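Local atomic coordinates of collagen adhesin (Staphylococcus aureus, PDB entry 2F68), a protein that binds collagen as a staphylococcal adhesin, probably by wrapping two domains around the rope-like triple helix in a "collagen hug". Residues A[157-162]-A[296-301]; A[217-222]-A[231-236]. One frame throughout, in Å; residues are numbered along the deposited sequence.

Interaction 1: A[157-162]-A[296-301]; sequences GDMLPE and HNINAN
Met159 reaches across to Asn297 and Ile298, and its side chain supplies everything that 157-162 brings to this contact. Its CB faces the other segment. CG stands anti to the backbone N (chi1 -162°), and the next bond is fully extended, so CB and CG serve as a straight arm that carries the sulfur over. SD then lies 3.8 Å from Ile298 CG1, the two side chains running past one another in opposite directions. At SD the chain bends (chi3 -70°) and turns the methyl aside: Met159 CE settles 3.5 Å from Asn297 OD1 and 4.2 Å from Asn297 CA, with the carbonyl oxygen of His296 only slightly farther off.

That amide oxygen is already engaged. Asn297 OD1 takes the backbone N-H of Ile298 at 2.9 Å, a bent bond (130° at the hydrogen) whose donor sits above the carbonyl plane. Asn297 ND2 gives a hydrogen bond to Gln267 O, so both polar atoms of the amide have partners, although the bond at OD1 is poorly directed. Met159 also touches Val167 of strand 166-173. Ile298, meanwhile, also touches Tyr67 and Glu111, which belong to strands of the N-terminal half of the chain; this contact therefore lies where the two domains join.

No hydrogen bond spans the segments. What remains is a small contact, about 130 Å² in all, made by one thioether that sets its methyl against a polar oxygen and its sulfur against an aliphatic branch; no directional bond fixes the segments to each other.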
ATOM      1  N   GLY A 157       4.518   4.861  -7.188  1.00 20.74           N
ATOM      2  CA  GLY A 157       4.585   3.665  -6.351  1.00 20.58           C
ATOM      3  C   GLY A 157       3.540   3.637  -5.253  1.00 22.13           C
ATOM      4  O   GLY A 157       2.977   4.673  -4.892  1.00 19.67           O
ATOM      5  N   ASP A 158       3.287   2.444  -4.719  1.00 22.08           N
ATOM      6  CA  ASP A 158       2.316   2.255  -3.638  1.00 25.21           C
ATOM      7  C   ASP A 158       2.644   1.036  -2.774  1.00 26.53           C
ATOM      8  O   ASP A 158       3.538   0.252  -3.100  1.00 24.48           O
ATOM      9  CB  ASP A 158       0.889   2.155  -4.200  1.00 25.88           C
ATOM     10  CG  ASP A 158       0.707   0.978  -5.147  1.00 27.15           C
ATOM     11  OD1 ASP A 158       0.542  -0.162  -4.663  1.00 29.33           O
ATOM     12  OD2 ASP A 158       0.712   1.200  -6.375  1.00 34.47           O
ATOM     13  N   MET A 159       1.916   0.893  -1.668  1.00 27.39           N
ATOM     14  CA  MET A 159       2.054  -0.261  -0.786  1.00 29.51           C
ATOM     15  C   MET A 159       0.762  -1.075  -0.791  1.00 28.11           C
ATOM     16  O   MET A 159      -0.326  -0.528  -0.593  1.00 27.31           O
ATOM     17  CB  MET A 159       2.404   0.189   0.635  1.00 30.07           C
ATOM     18  CG  MET A 159       2.991  -0.909   1.517  1.00 31.54           C
ATOM     19  SD  MET A 159       3.387  -0.356   3.189  1.00 38.83           S
ATOM     20  CE  MET A 159       4.787   0.724   2.889  1.00 23.47           C
ATOM     21  N   LEU A 160       0.892  -2.378  -1.027  1.00 27.03           N
ATOM     22  CA  LEU A 160      -0.252  -3.288  -1.063  1.00 27.04           C
ATOM     23  C   LEU A 160      -0.840  -3.559   0.320  1.00 25.09           C
ATOM     24  O   LEU A 160      -0.094  -3.756   1.281  1.00 24.83           O
ATOM     25  CB  LEU A 160       0.128  -4.608  -1.749  1.00 27.25           C
ATOM     26  CG  LEU A 160      -0.531  -4.993  -3.082  1.00 29.95           C
ATOM     27  CD1 LEU A 160      -0.860  -3.794  -3.967  1.00 30.96           C
ATOM     28  CD2 LEU A 160       0.334  -6.001  -3.826  1.00 31.30           C
ATOM     29  N   PRO A 161      -2.185  -3.555   0.425  1.00 24.39           N
ATOM     30  CA  PRO A 161      -2.893  -3.862   1.671  1.00 23.49           C
ATOM     31  C   PRO A 161      -2.624  -5.276   2.194  1.00 23.40           C
ATOM     32  O   PRO A 161      -2.681  -5.502   3.404  1.00 23.17           O
ATOM     33  CB  PRO A 161      -4.369  -3.715   1.282  1.00 23.54           C
ATOM     34  CG  PRO A 161      -4.359  -2.833   0.083  1.00 24.14           C
ATOM     35  CD  PRO A 161      -3.125  -3.221  -0.659  1.00 23.28           C
ATOM     36  N   GLU A 162      -2.337  -6.208   1.287  1.00 24.32           N
ATOM     37  CA  GLU A 162      -2.032  -7.591   1.663  1.00 26.62           C
ATOM     38  C   GLU A 162      -0.576  -7.790   2.091  1.00 26.86           C
ATOM     39  O   GLU A 162      -0.268  -8.722   2.839  1.00 28.13           O
ATOM     40  CB  GLU A 162      -2.407  -8.574   0.541  1.00 27.39           C
ATOM     41  CG  GLU A 162      -1.802  -8.275  -0.833  1.00 30.99           C
ATOM     42  CD  GLU A 162      -2.730  -7.480  -1.739  1.00 35.67           C
ATOM     43  OE1 GLU A 162      -3.420  -6.559  -1.250  1.00 32.36           O
ATOM     44  OE2 GLU A 162      -2.764  -7.775  -2.953  1.00 36.29           O
ATOM     45  N   HIS A 296       4.476   6.771   1.570  1.00 24.77           N
ATOM     46  CA  HIS A 296       4.356   6.852   3.023  1.00 27.13           C
ATOM     47  C   HIS A 296       4.076   5.485   3.641  1.00 26.89           C
ATOM     48  O   HIS A 296       3.290   4.699   3.106  1.00 26.87           O
ATOM     49  CB  HIS A 296       3.258   7.843   3.418  1.00 27.92           C
ATOM     50  CG  HIS A 296       3.518   9.246   2.965  1.00 30.14           C
ATOM     51  ND1 HIS A 296       3.005   9.756   1.793  1.00 36.67           N
ATOM     52  CD2 HIS A 296       4.240  10.244   3.527  1.00 34.52           C
ATOM     53  CE1 HIS A 296       3.398  11.010   1.652  1.00 33.88           C
ATOM     54  NE2 HIS A 296       4.149  11.330   2.691  1.00 35.40           N
ATOM     55  N   ASN A 297       4.728   5.214   4.769  1.00 26.72           N
ATOM     56  CA  ASN A 297       4.550   3.962   5.498  1.00 27.53           C
ATOM     57  C   ASN A 297       3.228   3.937   6.261  1.00 27.85           C
ATOM     58  O   ASN A 297       2.721   4.982   6.674  1.00 27.14           O
ATOM     59  CB  ASN A 297       5.723   3.733   6.457  1.00 27.56           C
ATOM     60  CG  ASN A 297       5.875   2.275   6.873  1.00 30.46           C
ATOM     61  OD1 ASN A 297       5.201   1.386   6.349  1.00 32.04           O
ATOM     62  ND2 ASN A 297       6.773   2.027   7.820  1.00 31.10           N
ATOM     63  N   ILE A 298       2.682   2.737   6.445  1.00 28.66           N
ATOM     64  CA  ILE A 298       1.386   2.561   7.101  1.00 29.65           C
ATOM     65  C   ILE A 298       1.489   2.716   8.618  1.00 29.07           C
ATOM     66  O   ILE A 298       2.352   2.110   9.259  1.00 29.52           O
ATOM     67  CB  ILE A 298       0.737   1.192   6.734  1.00 29.53           C
ATOM     68  CG1 ILE A 298       0.557   1.052   5.212  1.00 30.60           C
ATOM     69  CG2 ILE A 298      -0.588   0.986   7.479  1.00 30.70           C
ATOM     70  CD1 ILE A 298      -0.207   2.195   4.529  1.00 32.88           C
ATOM     71  N   ASN A 299       0.601   3.537   9.174  1.00 29.67           N
ATOM     72  CA  ASN A 299       0.540   3.776  10.612  1.00 30.69           C
ATOM     73  C   ASN A 299      -0.535   2.927  11.285  1.00 29.39           C
ATOM     74  O   ASN A 299      -1.695   2.931  10.865  1.00 28.54           O
ATOM     75  CB  ASN A 299       0.290   5.262  10.901  1.00 31.37           C
ATOM     76  CG  ASN A 299       1.350   6.167  10.292  1.00 36.64           C
ATOM     77  OD1 ASN A 299       2.547   5.886  10.368  1.00 39.29           O
ATOM     78  ND2 ASN A 299       0.908   7.265   9.692  1.00 36.99           N
ATOM     79  N   ALA A 300      -0.137   2.199  12.326  1.00 29.36           N
ATOM     80  CA  ALA A 300      -1.058   1.370  13.100  1.00 28.59           C
ATOM     81  C   ALA A 300      -0.647   1.323  14.569  1.00 29.04           C
ATOM     82  O   ALA A 300       0.467   0.910  14.900  1.00 28.03           O
ATOM     83  CB  ALA A 300      -1.139  -0.034  12.514  1.00 27.98           C
ATOM     84  N   ASN A 301      -1.557   1.755  15.440  1.00 27.17           N
ATOM     85  CA  ASN A 301      -1.302   1.809  16.880  1.00 28.01           C
ATOM     86  C   ASN A 301      -2.464   1.260  17.703  1.00 27.66           C
ATOM     87  O   ASN A 301      -3.626   1.377  17.307  1.00 27.43           O
ATOM     88  CB  ASN A 301      -0.992   3.246  17.318  1.00 28.75           C
ATOM     89  CG  ASN A 301       0.293   3.783  16.709  1.00 35.79           C
ATOM     90  OD1 ASN A 301       1.336   3.126  16.740  1.00 44.21           O
ATOM     91  ND2 ASN A 301       0.226   4.991  16.162  1.00 40.85           N
TER

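Interaction 2: A[217-222]-A[231-236]; sequences SAITDF and ITVDNT
Helix 218-222 runs roughly antiparallel to strand 231-234, at 154° with the two axes 9.8 Å apart, and Ile219 and Ile231 come closest, their CA atoms 6.7 Å from each other. Both of these isoleucines point at the opposing segment, and their side chains meet at an oblique angle. The short branch does the work on the helix side: with chi1 at -52° the longer branch of Ile219, CG1, lies beside the backbone N, which leaves CG2 anti to it, and Ile219 CG2 rests 4.0 Å from Ile231 CB and also touches the carbonyl oxygen of Ile231. The longer branch goes further along the strand, where Ile219 CD1 makes a looser contact with Val233 CG2 at 4.5 Å.

One turn on, Phe222 meets the same strand residue from another direction. Ile231 CD1 lies 3.6 Å from Phe222 CD2 and also approaches CG and CE2, the two side chains crossing at about a right angle. Ile231 is thus shared, CB against one helix residue and CD1 against the other. Leu198 touches Ile219 and Ile203 touches Phe222, both from strand 194-207, while Glu223 accepts the backbone N-H of Ile231 through its carboxylate oxygen OE2.

At the start of the helix, Ser217 OG donates to Asp221 OD2 over 2.9 Å, from above the carboxylate plane, bridging the first turn.

The helix is the connection between the two sheets of the beta sandwich of the collagen-binding domain: it follows edge strand 211-213, leads into strand 230-234, and packs aliphatic and aromatic side chains against both sheets.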
ATOM      1  N   SER A 217      14.330 -14.565 -15.661  1.00 26.54           N
ATOM      2  CA  SER A 217      14.908 -14.279 -16.975  1.00 26.18           C
ATOM      3  C   SER A 217      14.333 -13.009 -17.610  1.00 26.00           C
ATOM      4  O   SER A 217      14.532 -12.761 -18.802  1.00 25.63           O
ATOM      5  CB  SER A 217      14.713 -15.479 -17.908  1.00 25.84           C
ATOM      6  OG  SER A 217      13.338 -15.774 -18.085  1.00 28.47           O
ATOM      7  N   ALA A 218      13.639 -12.205 -16.805  1.00 25.72           N
ATOM      8  CA  ALA A 218      12.959 -10.992 -17.273  1.00 26.31           C
ATOM      9  C   ALA A 218      13.887  -9.984 -17.956  1.00 25.68           C
ATOM     10  O   ALA A 218      13.530  -9.409 -18.986  1.00 26.45           O
ATOM     11  CB  ALA A 218      12.209 -10.329 -16.122  1.00 26.86           C
ATOM     12  N   ILE A 219      15.069  -9.777 -17.378  1.00 25.33           N
ATOM     13  CA  ILE A 219      16.058  -8.847 -17.927  1.00 26.06           C
ATOM     14  C   ILE A 219      16.751  -9.447 -19.154  1.00 26.81           C
ATOM     15  O   ILE A 219      16.977  -8.752 -20.148  1.00 25.77           O
ATOM     16  CB  ILE A 219      17.110  -8.429 -16.862  1.00 25.57           C
ATOM     17  CG1 ILE A 219      16.420  -7.915 -15.594  1.00 24.94           C
ATOM     18  CG2 ILE A 219      18.069  -7.375 -17.425  1.00 26.60           C
ATOM     19  CD1 ILE A 219      17.296  -7.930 -14.353  1.00 25.04           C
ATOM     20  N   THR A 220      17.071 -10.738 -19.074  1.00 26.89           N
ATOM     21  CA  THR A 220      17.747 -11.457 -20.157  1.00 28.48           C
ATOM     22  C   THR A 220      16.877 -11.539 -21.416  1.00 27.77           C
ATOM     23  O   THR A 220      17.373 -11.357 -22.529  1.00 28.34           O
ATOM     24  CB  THR A 220      18.174 -12.880 -19.716  1.00 28.64           C
ATOM     25  OG1 THR A 220      18.751 -12.827 -18.404  1.00 29.71           O
ATOM     26  CG2 THR A 220      19.192 -13.472 -20.686  1.00 31.87           C
ATOM     27  N   ASP A 221      15.584 -11.800 -21.228  1.00 27.62           N
ATOM     28  CA  ASP A 221      14.633 -11.893 -22.339  1.00 26.62           C
ATOM     29  C   ASP A 221      14.336 -10.534 -22.973  1.00 26.85           C
ATOM     30  O   ASP A 221      14.039 -10.455 -24.167  1.00 25.80           O
ATOM     31  CB  ASP A 221      13.329 -12.562 -21.888  1.00 26.99           C
ATOM     32  CG  ASP A 221      13.514 -14.026 -21.514  1.00 29.13           C
ATOM     33  OD1 ASP A 221      14.362 -14.709 -22.130  1.00 32.21           O
ATOM     34  OD2 ASP A 221      12.801 -14.498 -20.604  1.00 29.22           O
ATOM     35  N   PHE A 222      14.413  -9.475 -22.168  1.00 25.83           N
ATOM     36  CA  PHE A 222      14.200  -8.108 -22.645  1.00 24.64           C
ATOM     37  C   PHE A 222      15.371  -7.627 -23.503  1.00 25.26           C
ATOM     38  O   PHE A 222      15.167  -7.018 -24.554  1.00 26.51           O
ATOM     39  CB  PHE A 222      13.976  -7.154 -21.462  1.00 24.02           C
ATOM     40  CG  PHE A 222      13.637  -5.742 -21.868  1.00 23.54           C
ATOM     41  CD1 PHE A 222      12.318  -5.374 -22.121  1.00 23.65           C
ATOM     42  CD2 PHE A 222      14.634  -4.778 -21.988  1.00 24.27           C
ATOM     43  CE1 PHE A 222      12.000  -4.069 -22.494  1.00 27.28           C
ATOM     44  CE2 PHE A 222      14.327  -3.471 -22.360  1.00 24.98           C
ATOM     45  CZ  PHE A 222      13.006  -3.117 -22.613  1.00 23.76           C
ATOM     46  N   ILE A 231      19.327  -3.060 -18.975  1.00 26.43           N
ATOM     47  CA  ILE A 231      18.815  -2.748 -17.643  1.00 25.71           C
ATOM     48  C   ILE A 231      19.885  -3.123 -16.615  1.00 26.26           C
ATOM     49  O   ILE A 231      19.889  -4.233 -16.073  1.00 25.86           O
ATOM     50  CB  ILE A 231      17.468  -3.464 -17.340  1.00 25.25           C
ATOM     51  CG1 ILE A 231      16.480  -3.282 -18.499  1.00 25.93           C
ATOM     52  CG2 ILE A 231      16.867  -2.948 -16.029  1.00 25.03           C
ATOM     53  CD1 ILE A 231      15.284  -4.221 -18.456  1.00 26.31           C
ATOM     54  N   THR A 232      20.803  -2.189 -16.374  1.00 24.10           N
ATOM     55  CA  THR A 232      21.906  -2.398 -15.440  1.00 25.79           C
ATOM     56  C   THR A 232      21.414  -2.254 -14.003  1.00 25.00           C
ATOM     57  O   THR A 232      20.885  -1.208 -13.620  1.00 24.67           O
ATOM     58  CB  THR A 232      23.072  -1.412 -15.697  1.00 25.06           C
ATOM     59  OG1 THR A 232      23.362  -1.360 -17.100  1.00 25.62           O
ATOM     60  CG2 THR A 232      24.325  -1.841 -14.941  1.00 29.82           C
ATOM     61  N   VAL A 233      21.588  -3.315 -13.218  1.00 25.57           N
ATOM     62  CA  VAL A 233      21.141  -3.329 -11.828  1.00 27.89           C
ATOM     63  C   VAL A 233      22.311  -3.551 -10.872  1.00 29.27           C
ATOM     64  O   VAL A 233      23.009  -4.566 -10.948  1.00 29.89           O
ATOM     65  CB  VAL A 233      20.044  -4.405 -11.582  1.00 28.16           C
ATOM     66  CG1 VAL A 233      19.633  -4.429 -10.115  1.00 29.82           C
ATOM     67  CG2 VAL A 233      18.828  -4.155 -12.468  1.00 27.02           C
ATOM     68  N   ASP A 234      22.522  -2.583  -9.983  1.00 29.02           N
ATOM     69  CA  ASP A 234      23.484  -2.716  -8.897  1.00 29.88           C
ATOM     70  C   ASP A 234      22.710  -2.945  -7.601  1.00 30.50           C
ATOM     71  O   ASP A 234      22.176  -2.004  -7.009  1.00 30.14           O
ATOM     72  CB  ASP A 234      24.369  -1.467  -8.802  1.00 28.81           C
ATOM     73  CG  ASP A 234      25.642  -1.704  -8.002  1.00 33.28           C
ATOM     74  OD1 ASP A 234      25.554  -2.100  -6.819  1.00 35.04           O
ATOM     75  OD2 ASP A 234      26.737  -1.477  -8.558  1.00 34.51           O
ATOM     76  N   ASN A 235      22.647  -4.207  -7.180  1.00 31.29           N
ATOM     77  CA  ASN A 235      21.853  -4.620  -6.021  1.00 33.31           C
ATOM     78  C   ASN A 235      22.354  -4.050  -4.693  1.00 33.13           C
ATOM     79  O   ASN A 235      21.559  -3.779  -3.789  1.00 33.81           O
ATOM     80  CB  ASN A 235      21.777  -6.150  -5.948  1.00 33.26           C
ATOM     81  CG  ASN A 235      20.714  -6.642  -4.975  1.00 36.83           C
ATOM     82  OD1 ASN A 235      21.019  -7.360  -4.022  1.00 37.13           O
ATOM     83  ND2 ASN A 235      19.464  -6.257  -5.211  1.00 35.01           N
ATOM     84  N   THR A 236      23.669  -3.873  -4.587  1.00 32.28           N
ATOM     85  CA  THR A 236      24.293  -3.330  -3.380  1.00 31.72           C
ATOM     86  C   THR A 236      24.033  -1.826  -3.247  1.00 31.11           C
ATOM     87  O   THR A 236      23.742  -1.335  -2.153  1.00 31.61           O
ATOM     88  CB  THR A 236      25.817  -3.609  -3.353  1.00 32.12           C
ATOM     89  OG1 THR A 236      26.068  -4.965  -3.741  1.00 34.52           O
ATOM     90  CG2 THR A 236      26.392  -3.370  -1.958  1.00 33.27           C
TER

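In the fold
From the N terminus, the chain first builds most of the Ig-like domain, then crosses to the collagen-binding domain, where 157-162 follows its first short strand. Interaction 1 closes only when 296-301 returns, more than 130 residues later. Within that long loop, interaction 2 opens and closes locally, 217-222 meeting 231-236 after eight intervening residues. The loops therefore nest and do not cross. The contact centres are 27 Å apart, and the nearest atoms about 17 Å. Interaction 2 packs the helix that connects the two sheets onto the strand it leads into; interaction 1 sits at the junction from which strand 300-307 goes back to pair with strand 104-116, consistent with a latch holding the domains together.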